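Local coordinates for protein aspartate carbamoyltransferase (Leishmania major, PDB 7K46) that probably catalyses the transfer of a carbamoyl group from carbamoyl phosphate to L-aspartate, an early step of pyrimidine biosynthesis, at residues 172-175 against 176-179; 181-184 against 185-189; 101-104 against 105-108; 115-118 against 119-123. All coordinates share one frame; numbering follows the deposited sequence. Where two conformers were deposited one is given.

Contact 1: residues 172-175 against 176-179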
loop_
_atom_site.group_PDB
_atom_site.type_symbol
_atom_site.label_atom_id
_atom_site.label_comp_id
_atom_site.label_asym_id
_atom_site.label_seq_id
_atom_site.Cartn_x
_atom_site.Cartn_y
_atom_site.Cartn_z
ATOM N N LYS A 172 33.001 -3.463 -9.379
ATOM C CA LYS A 172 31.648 -3.938 -9.621
ATOM C C LYS A 172 30.578 -2.897 -9.309
ATOM O O LYS A 172 29.422 -3.090 -9.703
ATOM C CB LYS A 172 31.388 -5.217 -8.811
ATOM C CG LYS A 172 32.298 -6.383 -9.235
ATOM C CD LYS A 172 31.816 -7.740 -8.713
ATOM C CE LYS A 172 32.075 -7.925 -7.220
ATOM N NZ LYS A 172 33.532 -7.921 -6.875
ATOM N N GLY A 173 30.930 -1.802 -8.633
ATOM C CA GLY A 173 29.957 -0.794 -8.247
ATOM C C GLY A 173 29.599 0.129 -9.392
ATOM O O GLY A 173 30.098 1.257 -9.468
ATOM N N ARG A 174 28.736 -0.339 -10.295
ATOM C CA ARG A 174 28.467 0.417 -11.514
ATOM C C ARG A 174 27.710 1.708 -11.229
ATOM O O ARG A 174 27.791 2.644 -12.031
ATOM C CB ARG A 174 27.693 -0.443 -12.525
ATOM C CG ARG A 174 28.474 -1.651 -13.041
ATOM C CD ARG A 174 27.761 -2.330 -14.220
ATOM N NE ARG A 174 27.771 -1.502 -15.422
ATOM C CZ ARG A 174 27.249 -1.861 -16.587
ATOM N NH1 ARG A 174 26.678 -3.045 -16.752
ATOM N NH2 ARG A 174 27.297 -1.010 -17.610
ATOM N N THR A 175 26.962 1.779 -10.124
ATOM C CA THR A 175 26.291 3.033 -9.800
ATOM C C THR A 175 27.310 4.123 -9.480
ATOM O O THR A 175 27.120 5.294 -9.847
ATOM C CB THR A 175 25.319 2.812 -8.638
ATOM O OG1 THR A 175 24.348 1.829 -9.030
ATOM C CG2 THR A 175 24.601 4.105 -8.294
ATOM N N VAL A 176 28.422 3.745 -8.836
ATOM C CA VAL A 176 29.501 4.697 -8.581
ATOM C C VAL A 176 30.227 5.079 -9.871
ATOM O O VAL A 176 30.705 6.214 -10.000
ATOM C CB VAL A 176 30.471 4.125 -7.526
ATOM C CG1 VAL A 176 31.629 5.079 -7.284
ATOM C CG2 VAL A 176 29.730 3.899 -6.226
ATOM N N HIS A 177 30.342 4.157 -10.837
ATOM C CA HIS A 177 30.847 4.540 -12.158
ATOM C C HIS A 177 30.057 5.713 -12.715
ATOM O O HIS A 177 30.630 6.687 -13.216
ATOM C CB HIS A 177 30.754 3.386 -13.158
ATOM C CG HIS A 177 31.468 2.139 -12.752
ATOM N ND1 HIS A 177 31.408 0.985 -13.506
ATOM C CD2 HIS A 177 32.247 1.851 -11.680
ATOM C CE1 HIS A 177 32.122 0.040 -12.917
ATOM N NE2 HIS A 177 32.633 0.537 -11.804
ATOM N N SER A 178 28.724 5.612 -12.657
ATOM C CA SER A 178 27.856 6.666 -13.169
ATOM C C SER A 178 28.032 7.962 -12.386
ATOM O O SER A 178 28.035 9.056 -12.967
ATOM C CB SER A 178 26.398 6.198 -13.116
ATOM O OG SER A 178 25.517 7.179 -13.631
ATOM N N LEU A 179 28.170 7.859 -11.060
ATOM C CA LEU A 179 28.370 9.056 -10.250
ATOM C C LEU A 179 29.657 9.772 -10.642
ATOM O O LEU A 179 29.674 10.999 -10.796
ATOM C CB LEU A 179 28.380 8.700 -8.759
ATOM C CG LEU A 179 28.584 9.898 -7.813
ATOM C CD1 LEU A 179 27.424 10.893 -7.905
ATOM C CD2 LEU A 179 28.810 9.453 -6.381
HETATM O O HOH W 1 29.672 1.001 -15.699
#
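The carbonyl of Gly173 opens the helix 174-186: His177 N donates to Gly173 O at 3.2 Å, in the carbonyl plane, and Val176 N adds a weak bond to the same oxygen. Ser178 N to Arg174 O and Leu179 N to Thr175 O carry the helical pattern on. Gly173 is the N-cap residue and also the centre of an inverse gamma turn. The imidazole of His177 folds back over this first turn. Its CG lies beside its own backbone N (chi1 -57°), which brings one ring face against the start of the helix. Arg174 CA sits over that face in a CH-pi contact, 3.7 Å from the centroid of the His177 ring. Gly173 O meets the same ring at His177 CD2, 3.1 Å away. This first turn belongs to a beta-alpha-beta unit, strand 163-167, helix 174-186 and strand 191-195, in the Asp/Orn binding domain. His177 NE2 is hydrogen-bonded to Leu170 O, just before the helix. His177 ND1 meets a water at 2.8 Å, in the plane of the ring, and Arg174 NE donates to that water at 3.2 Å. Arg174 crosses at a slant, guanidinium and ring planes 42° apart, with its CG 4.0 Å from His177 ND1.

Contact 2: residues 181-184 against 185-189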
loop_
_atom_site.group_PDB
_atom_site.type_symbol
_atom_site.label_atom_id
_atom_site.label_comp_id
_atom_site.label_asym_id
_atom_site.label_seq_id
_atom_site.Cartn_x
_atom_site.Cartn_y
_atom_site.Cartn_z
ATOM N N LYS A 181 31.225 9.624 -13.578
ATOM C CA LYS A 181 31.039 10.227 -14.899
ATOM C C LYS A 181 30.256 11.528 -14.795
ATOM O O LYS A 181 30.617 12.536 -15.415
ATOM C CB LYS A 181 30.314 9.263 -15.834
ATOM C CG LYS A 181 31.087 8.016 -16.225
ATOM C CD LYS A 181 30.166 7.129 -17.051
ATOM C CE LYS A 181 30.779 5.788 -17.344
ATOM N NZ LYS A 181 29.853 4.988 -18.193
ATOM N N LEU A 182 29.186 11.527 -13.996
ATOM C CA LEU A 182 28.350 12.715 -13.862
ATOM C C LEU A 182 29.120 13.861 -13.216
ATOM O O LEU A 182 29.024 15.013 -13.663
ATOM C CB LEU A 182 27.106 12.373 -13.044
ATOM C CG LEU A 182 26.032 13.452 -13.003
ATOM C CD1 LEU A 182 25.412 13.575 -14.378
ATOM C CD2 LEU A 182 24.981 13.114 -11.962
ATOM N N LEU A 183 29.880 13.566 -12.159
ATOM C CA LEU A 183 30.619 14.615 -11.460
ATOM C C LEU A 183 31.688 15.223 -12.367
ATOM O O LEU A 183 31.820 16.449 -12.456
ATOM C CB LEU A 183 31.249 14.052 -10.181
ATOM C CG LEU A 183 30.316 13.699 -9.015
ATOM C CD1 LEU A 183 31.054 13.030 -7.853
ATOM C CD2 LEU A 183 29.603 14.951 -8.529
ATOM N N ALA A 184 32.460 14.370 -13.052
ATOM C CA ALA A 184 33.546 14.857 -13.900
ATOM C C ALA A 184 33.021 15.627 -15.104
ATOM O O ALA A 184 33.696 16.531 -15.600
ATOM C CB ALA A 184 34.417 13.690 -14.369
ATOM N N HIS A 185 31.836 15.271 -15.597
ATOM C CA HIS A 185 31.296 15.960 -16.759
ATOM C C HIS A 185 30.760 17.338 -16.414
ATOM O O HIS A 185 30.813 18.243 -17.256
ATOM C CB HIS A 185 30.172 15.139 -17.401
ATOM C CG HIS A 185 29.734 15.669 -18.731
ATOM N ND1 HIS A 185 30.577 15.728 -19.820
ATOM C CD2 HIS A 185 28.549 16.178 -19.143
ATOM C CE1 HIS A 185 29.927 16.243 -20.850
ATOM N NE2 HIS A 185 28.694 16.523 -20.466
ATOM N N ASN A 186 30.241 17.523 -15.198
ATOM C CA ASN A 186 29.442 18.700 -14.893
ATOM C C ASN A 186 30.059 19.652 -13.879
ATOM O O ASN A 186 29.558 20.774 -13.740
ATOM C CB ASN A 186 28.056 18.280 -14.381
ATOM C CG ASN A 186 27.198 17.662 -15.466
ATOM O OD1 ASN A 186 26.790 18.346 -16.408
ATOM N ND2 ASN A 186 26.908 16.362 -15.333
ATOM N N PHE A 187 31.119 19.262 -13.178
ATOM C CA PHE A 187 31.621 20.067 -12.079
ATOM C C PHE A 187 33.136 20.197 -12.140
ATOM O O PHE A 187 33.849 19.276 -12.555
ATOM C CB PHE A 187 31.200 19.480 -10.733
ATOM C CG PHE A 187 29.712 19.483 -10.521
ATOM C CD1 PHE A 187 29.084 20.578 -9.947
ATOM C CD2 PHE A 187 28.941 18.399 -10.908
ATOM C CE1 PHE A 187 27.705 20.592 -9.757
ATOM C CE2 PHE A 187 27.564 18.402 -10.714
ATOM C CZ PHE A 187 26.949 19.506 -10.144
ATOM N N ALA A 188 33.615 21.360 -11.701
ATOM C CA ALA A 188 35.046 21.664 -11.673
ATOM C C ALA A 188 35.677 21.066 -10.412
ATOM O O ALA A 188 36.113 21.767 -9.493
ATOM C CB ALA A 188 35.263 23.169 -11.746
ATOM N N LEU A 189 35.715 19.734 -10.378
ATOM C CA LEU A 189 36.312 19.034 -9.252
ATOM C C LEU A 189 37.792 19.371 -9.137
ATOM O O LEU A 189 38.471 19.614 -10.133
ATOM C CB LEU A 189 36.159 17.526 -9.419
ATOM C CG LEU A 189 34.742 17.008 -9.689
ATOM C CD1 LEU A 189 34.818 15.496 -9.842
ATOM C CD2 LEU A 189 33.817 17.403 -8.560
#
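Leu182 O receives the side-chain amide of Asn186, with Asn186 ND2 3.0 Å from the oxygen and an N-H...O angle of 144°. The backbone N of Asn186 adds weak bonds to Leu182 O and Leu183 O. His185 N donates to Lys181 O at 3.0 Å, and Phe187 N to Leu183 O. These bonds finish the helix 174-186 of a beta-alpha-beta unit, where the chain turns toward strand 191-195. Phe187 is the first residue to leave helical angles, and Ala188 centres an inverse gamma turn. Asn186 CG stands beside its own backbone N (chi1 -70°), which folds the amide back along the helix. The acceptor lies 23° out of the amide plane. The same Asn186 ND2 also touches Leu182 CD1 at 3.3 Å. The imidazole of His185 points outward, where His185 ND1 is hydrogen-bonded to Asp213. The Phe187 ring sets its edge to Leu183 O and lies among residues of helices 23-41 and 142-156, including Ile26 and Ile149. Leu183 CD2 reaches Phe187 CD2 at 4.2 Å. Past the turn, Leu189 folds back toward the helix, and its CD1 meets Leu183 CB at 3.9 Å.

Contact 3: residues 101-104 against 105-108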
loop_
_atom_site.group_PDB
_atom_site.type_symbol
_atom_site.label_atom_id
_atom_site.label_comp_id
_atom_site.label_asym_id
_atom_site.label_seq_id
_atom_site.Cartn_x
_atom_site.Cartn_y
_atom_site.Cartn_z
ATOM N N ARG A 101 1.666 -1.263 -20.115
ATOM C CA ARG A 101 0.409 -0.775 -20.686
ATOM C C ARG A 101 -0.701 -0.772 -19.645
ATOM O O ARG A 101 -1.554 0.125 -19.630
ATOM C CB ARG A 101 -0.013 -1.635 -21.878
ATOM C CG ARG A 101 1.057 -1.849 -22.942
ATOM C CD ARG A 101 0.593 -1.316 -24.254
ATOM N NE ARG A 101 1.385 -1.782 -25.386
ATOM C CZ ARG A 101 1.402 -1.157 -26.552
ATOM N NH1 ARG A 101 0.733 -0.028 -26.732
ATOM N NH2 ARG A 101 2.104 -1.672 -27.558
ATOM N N THR A 102 -0.726 -1.793 -18.787
ATOM C CA THR A 102 -1.726 -1.838 -17.726
ATOM C C THR A 102 -1.573 -0.642 -16.785
ATOM O O THR A 102 -2.560 0.024 -16.449
ATOM C CB THR A 102 -1.608 -3.175 -16.980
ATOM O OG1 THR A 102 -1.833 -4.250 -17.909
ATOM C CG2 THR A 102 -2.644 -3.276 -15.856
ATOM N N LEU A 103 -0.334 -0.323 -16.388
ATOM C CA LEU A 103 -0.104 0.845 -15.538
ATOM C C LEU A 103 -0.518 2.138 -16.235
ATOM O O LEU A 103 -1.089 3.038 -15.604
ATOM C CB LEU A 103 1.367 0.915 -15.123
ATOM C CG LEU A 103 1.800 0.186 -13.852
ATOM C CD1 LEU A 103 1.493 -1.304 -13.931
ATOM C CD2 LEU A 103 3.294 0.424 -13.576
ATOM N N ASP A 104 -0.227 2.257 -17.537
ATOM C CA ASP A 104 -0.566 3.474 -18.277
ATOM C C ASP A 104 -2.064 3.684 -18.407
ATOM O O ASP A 104 -2.498 4.789 -18.767
ATOM C CB ASP A 104 0.021 3.449 -19.691
ATOM C CG ASP A 104 1.453 3.918 -19.749
ATOM O OD1 ASP A 104 1.864 4.778 -18.939
ATOM O OD2 ASP A 104 2.177 3.422 -20.634
ATOM N N SER A 105 -2.866 2.643 -18.184
ATOM C CA SER A 105 -4.302 2.816 -18.309
ATOM C C SER A 105 -4.860 3.731 -17.222
ATOM O O SER A 105 -5.931 4.317 -17.406
ATOM C CB SER A 105 -4.997 1.456 -18.282
ATOM O OG SER A 105 -4.982 0.914 -16.970
ATOM N N TYR A 106 -4.158 3.888 -16.103
ATOM C CA TYR A 106 -4.702 4.699 -15.026
ATOM C C TYR A 106 -3.689 5.636 -14.372
ATOM O O TYR A 106 -4.091 6.421 -13.505
ATOM C CB TYR A 106 -5.342 3.778 -13.958
ATOM C CG TYR A 106 -4.315 2.927 -13.269
ATOM C CD1 TYR A 106 -3.551 3.449 -12.225
ATOM C CD2 TYR A 106 -4.066 1.620 -13.686
ATOM C CE1 TYR A 106 -2.573 2.696 -11.597
ATOM C CE2 TYR A 106 -3.078 0.849 -13.063
ATOM C CZ TYR A 106 -2.332 1.405 -12.020
ATOM O OH TYR A 106 -1.346 0.678 -11.383
ATOM N N SER A 107 -2.405 5.588 -14.746
ATOM C CA SER A 107 -1.340 6.320 -14.062
ATOM C C SER A 107 -0.943 7.581 -14.829
ATOM O O SER A 107 -1.147 7.694 -16.041
ATOM C CB SER A 107 -0.080 5.455 -13.888
ATOM O OG SER A 107 -0.321 4.261 -13.163
ATOM N N ASP A 108 -0.330 8.516 -14.098
ATOM C CA ASP A 108 0.328 9.680 -14.682
ATOM C C ASP A 108 1.844 9.548 -14.733
ATOM O O ASP A 108 2.480 10.198 -15.563
ATOM C CB ASP A 108 -0.019 10.942 -13.886
ATOM C CG ASP A 108 -1.492 11.275 -13.956
ATOM O OD1 ASP A 108 -1.916 11.944 -14.928
ATOM O OD2 ASP A 108 -2.225 10.828 -13.054
#
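The Tyr106 ring has Leu103 O above one face, over the ring centre and 3.7 Å from the plane. Thr102 O approaches the same ring obliquely, 3.5 Å from Tyr106 CE2. Tyr106 CG is wedged between its own backbone N and carbonyl carbon (chi1 66°), and this turns the ring back over the last helical turn. There the side chain runs alongside Leu103, pointing the same way, with Tyr106 OH 4.0 Å from Leu103 CG. The contact closes the C-terminal end of helix 96-104 in the carbamoyl-phosphate binding domain, just before strand 109-113. Two serines help to satisfy its last carbonyls. Ser105 OG donates to Thr102 O at 2.6 Å, in the carbonyl plane. Ser105 N reaches the same oxygen at 3.2 Å, but from above that plane. Leu103 O is held differently: Tyr106 N and Ser107 OG, the latter at 2.8 Å, come from opposite faces of its carbonyl plane, and Ser107 N adds a weak bond. Thr55 on strand 53-58 is hydrogen-bonded to both Tyr106 OH and Ser107 OG. Asp104 turns its carboxylate to His129 and to the backbone N of Thr128. A second subunit packs on the turn: its Arg312 is hydrogen-bonded to Ser105 O, its Arg75 to Tyr106 O, and its Met311 rests on Thr102 and Ser105.

Contact 4: residues 115-118 against 119-123. With EDO (1,2-ethanediol), chain B.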
loop_
_atom_site.group_PDB
_atom_site.type_symbol
_atom_site.label_atom_id
_atom_site.label_comp_id
_atom_site.label_asym_id
_atom_site.label_seq_id
_atom_site.Cartn_x
_atom_site.Cartn_y
_atom_site.Cartn_z
ATOM N N ALA A 115 16.490 -5.042 -12.312
ATOM C CA ALA A 115 17.942 -5.191 -12.394
ATOM C C ALA A 115 18.460 -5.070 -13.827
ATOM O O ALA A 115 19.614 -4.673 -14.032
ATOM C CB ALA A 115 18.379 -6.529 -11.793
ATOM N N LYS A 116 17.642 -5.405 -14.825
ATOM C CA LYS A 116 18.113 -5.477 -16.208
ATOM C C LYS A 116 17.892 -4.152 -16.929
ATOM O O LYS A 116 16.775 -3.631 -16.950
ATOM C CB LYS A 116 17.393 -6.594 -16.964
ATOM C CG LYS A 116 17.591 -7.981 -16.374
ATOM C CD LYS A 116 19.052 -8.385 -16.409
ATOM C CE LYS A 116 19.235 -9.855 -16.060
ATOM N NZ LYS A 116 20.668 -10.269 -16.148
ATOM N N GLU A 117 18.952 -3.621 -17.551
ATOM C CA GLU A 117 18.776 -2.408 -18.346
ATOM C C GLU A 117 17.801 -2.640 -19.500
ATOM O O GLU A 117 17.089 -1.711 -19.905
ATOM C CB GLU A 117 20.132 -1.905 -18.860
ATOM C CG GLU A 117 20.845 -2.867 -19.783
ATOM C CD GLU A 117 22.294 -2.474 -20.059
ATOM O OE1 GLU A 117 22.618 -1.265 -20.054
ATOM O OE2 GLU A 117 23.110 -3.391 -20.281
ATOM N N GLU A 118 17.725 -3.882 -20.004
ATOM C CA GLU A 118 16.755 -4.234 -21.041
ATOM C C GLU A 118 15.325 -3.929 -20.611
ATOM O O GLU A 118 14.482 -3.563 -21.442
ATOM C CB GLU A 118 16.872 -5.720 -21.389
ATOM C CG GLU A 118 18.169 -6.118 -22.066
ATOM C CD GLU A 118 19.319 -6.347 -21.097
ATOM O OE1 GLU A 118 19.185 -6.028 -19.896
ATOM O OE2 GLU A 118 20.369 -6.854 -21.550
ATOM N N ALA A 119 15.022 -4.100 -19.323
ATOM C CA ALA A 119 13.657 -3.865 -18.857
ATOM C C ALA A 119 13.245 -2.410 -19.046
ATOM O O ALA A 119 12.112 -2.124 -19.458
ATOM C CB ALA A 119 13.527 -4.265 -17.392
ATOM N N LEU A 120 14.147 -1.471 -18.744
ATOM C CA LEU A 120 13.814 -0.064 -18.936
ATOM C C LEU A 120 13.591 0.239 -20.415
ATOM O O LEU A 120 12.685 1.012 -20.761
ATOM C CB LEU A 120 14.913 0.825 -18.353
ATOM C CG LEU A 120 14.688 2.336 -18.384
ATOM C CD1 LEU A 120 13.413 2.737 -17.629
ATOM C CD2 LEU A 120 15.904 3.054 -17.796
ATOM N N GLU A 121 14.424 -0.346 -21.291
ATOM C CA GLU A 121 14.242 -0.215 -22.739
ATOM C C GLU A 121 12.848 -0.670 -23.147
ATOM O O GLU A 121 12.096 0.054 -23.814
ATOM C CB GLU A 121 15.276 -1.059 -23.499
ATOM C CG GLU A 121 16.748 -0.850 -23.187
ATOM C CD GLU A 121 17.626 -1.950 -23.799
ATOM O OE1 GLU A 121 17.115 -2.731 -24.635
ATOM O OE2 GLU A 121 18.817 -2.045 -23.439
ATOM N N GLN A 122 12.501 -1.897 -22.755
ATOM C CA GLN A 122 11.212 -2.474 -23.113
ATOM C C GLN A 122 10.062 -1.631 -22.590
ATOM O O GLN A 122 9.056 -1.437 -23.286
ATOM C CB GLN A 122 11.124 -3.892 -22.565
ATOM C CG GLN A 122 12.115 -4.848 -23.194
ATOM C CD GLN A 122 12.229 -6.136 -22.414
ATOM O OE1 GLN A 122 11.595 -6.296 -21.370
ATOM N NE2 GLN A 122 13.043 -7.059 -22.908
ATOM N N ALA A 123 10.185 -1.133 -21.356
ATOM C CA ALA A 123 9.123 -0.320 -20.774
ATOM C C ALA A 123 8.945 0.977 -21.551
ATOM O O ALA A 123 7.822 1.355 -21.913
ATOM C CB ALA A 123 9.426 -0.038 -19.300
HETATM C C1 EDO B . 14.480 -8.721 -19.138
HETATM O O1 EDO B . 14.308 -9.530 -17.965
HETATM C C2 EDO B . 13.451 -7.595 -19.139
HETATM O O2 EDO B . 12.118 -8.125 -19.045
#
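Backbone bonds set the first turn of helix 117-126. Ala119 N donates to Lys116 O at 3.0 Å, from above the carbonyl plane. Glu121 N to Glu117 O is nearly straight at 167°, and Gln122 N to Glu118 O is shorter, at 2.9 Å and 170°. The helix links strands 109-113 and 131-133 as a beta-alpha-beta crossover in the carbamoyl-phosphate binding domain. Side chains pack mainly against the backbone. Glu121 CG stands beside its own backbone N (chi1 -54°), which lays the chain back along the first turn. Its CG is 3.4 Å from Glu117 O, and its carboxylate lies near Glu118 CA. Gln122 bends back likewise, with its CG 3.2 Å from Glu118 O. Ala119 and Leu120 turn to the domain interior, toward Leu96 and Ile131. One 1,2-ethanediol, probably from the crystallisation liquor, lies along this turn. Its O2 donates to Gln122 OE1 at 3.0 Å, and its C2 rests 3.7 Å from Ala119 CA. The acidic groups stand apart: Glu121 OE2 is 5.1 Å from Glu117 OE1 and 5.3 Å from Glu118 OE1. Glu121 has a second conformer, so its distances and any repulsion are tentative. The helix dipole would probably favour acidic groups at this end.

How the contacts relate
Contacts 1 and 2 are the two ends of helix 174-186 in the Asp/Orn binding domain, their centres 14 Å apart. Contacts 3 and 4 belong to the carbamoyl-phosphate binding domain, where one ends helix 96-104 and the other starts helix 117-126. Contacts 2 and 3 are mostly buried and close helices, each with side-chain donors on late carbonyls: an amide in one, serine hydroxyls in the other. Contacts 1 and 4 start helices and are more open, one using a histidine and a water, the other carrying acidic groups. Of the four, contact 3 alone meets another subunit. Contacts 1 and 4 come within about 5 Å at their nearest atoms, across the two domains, without touching.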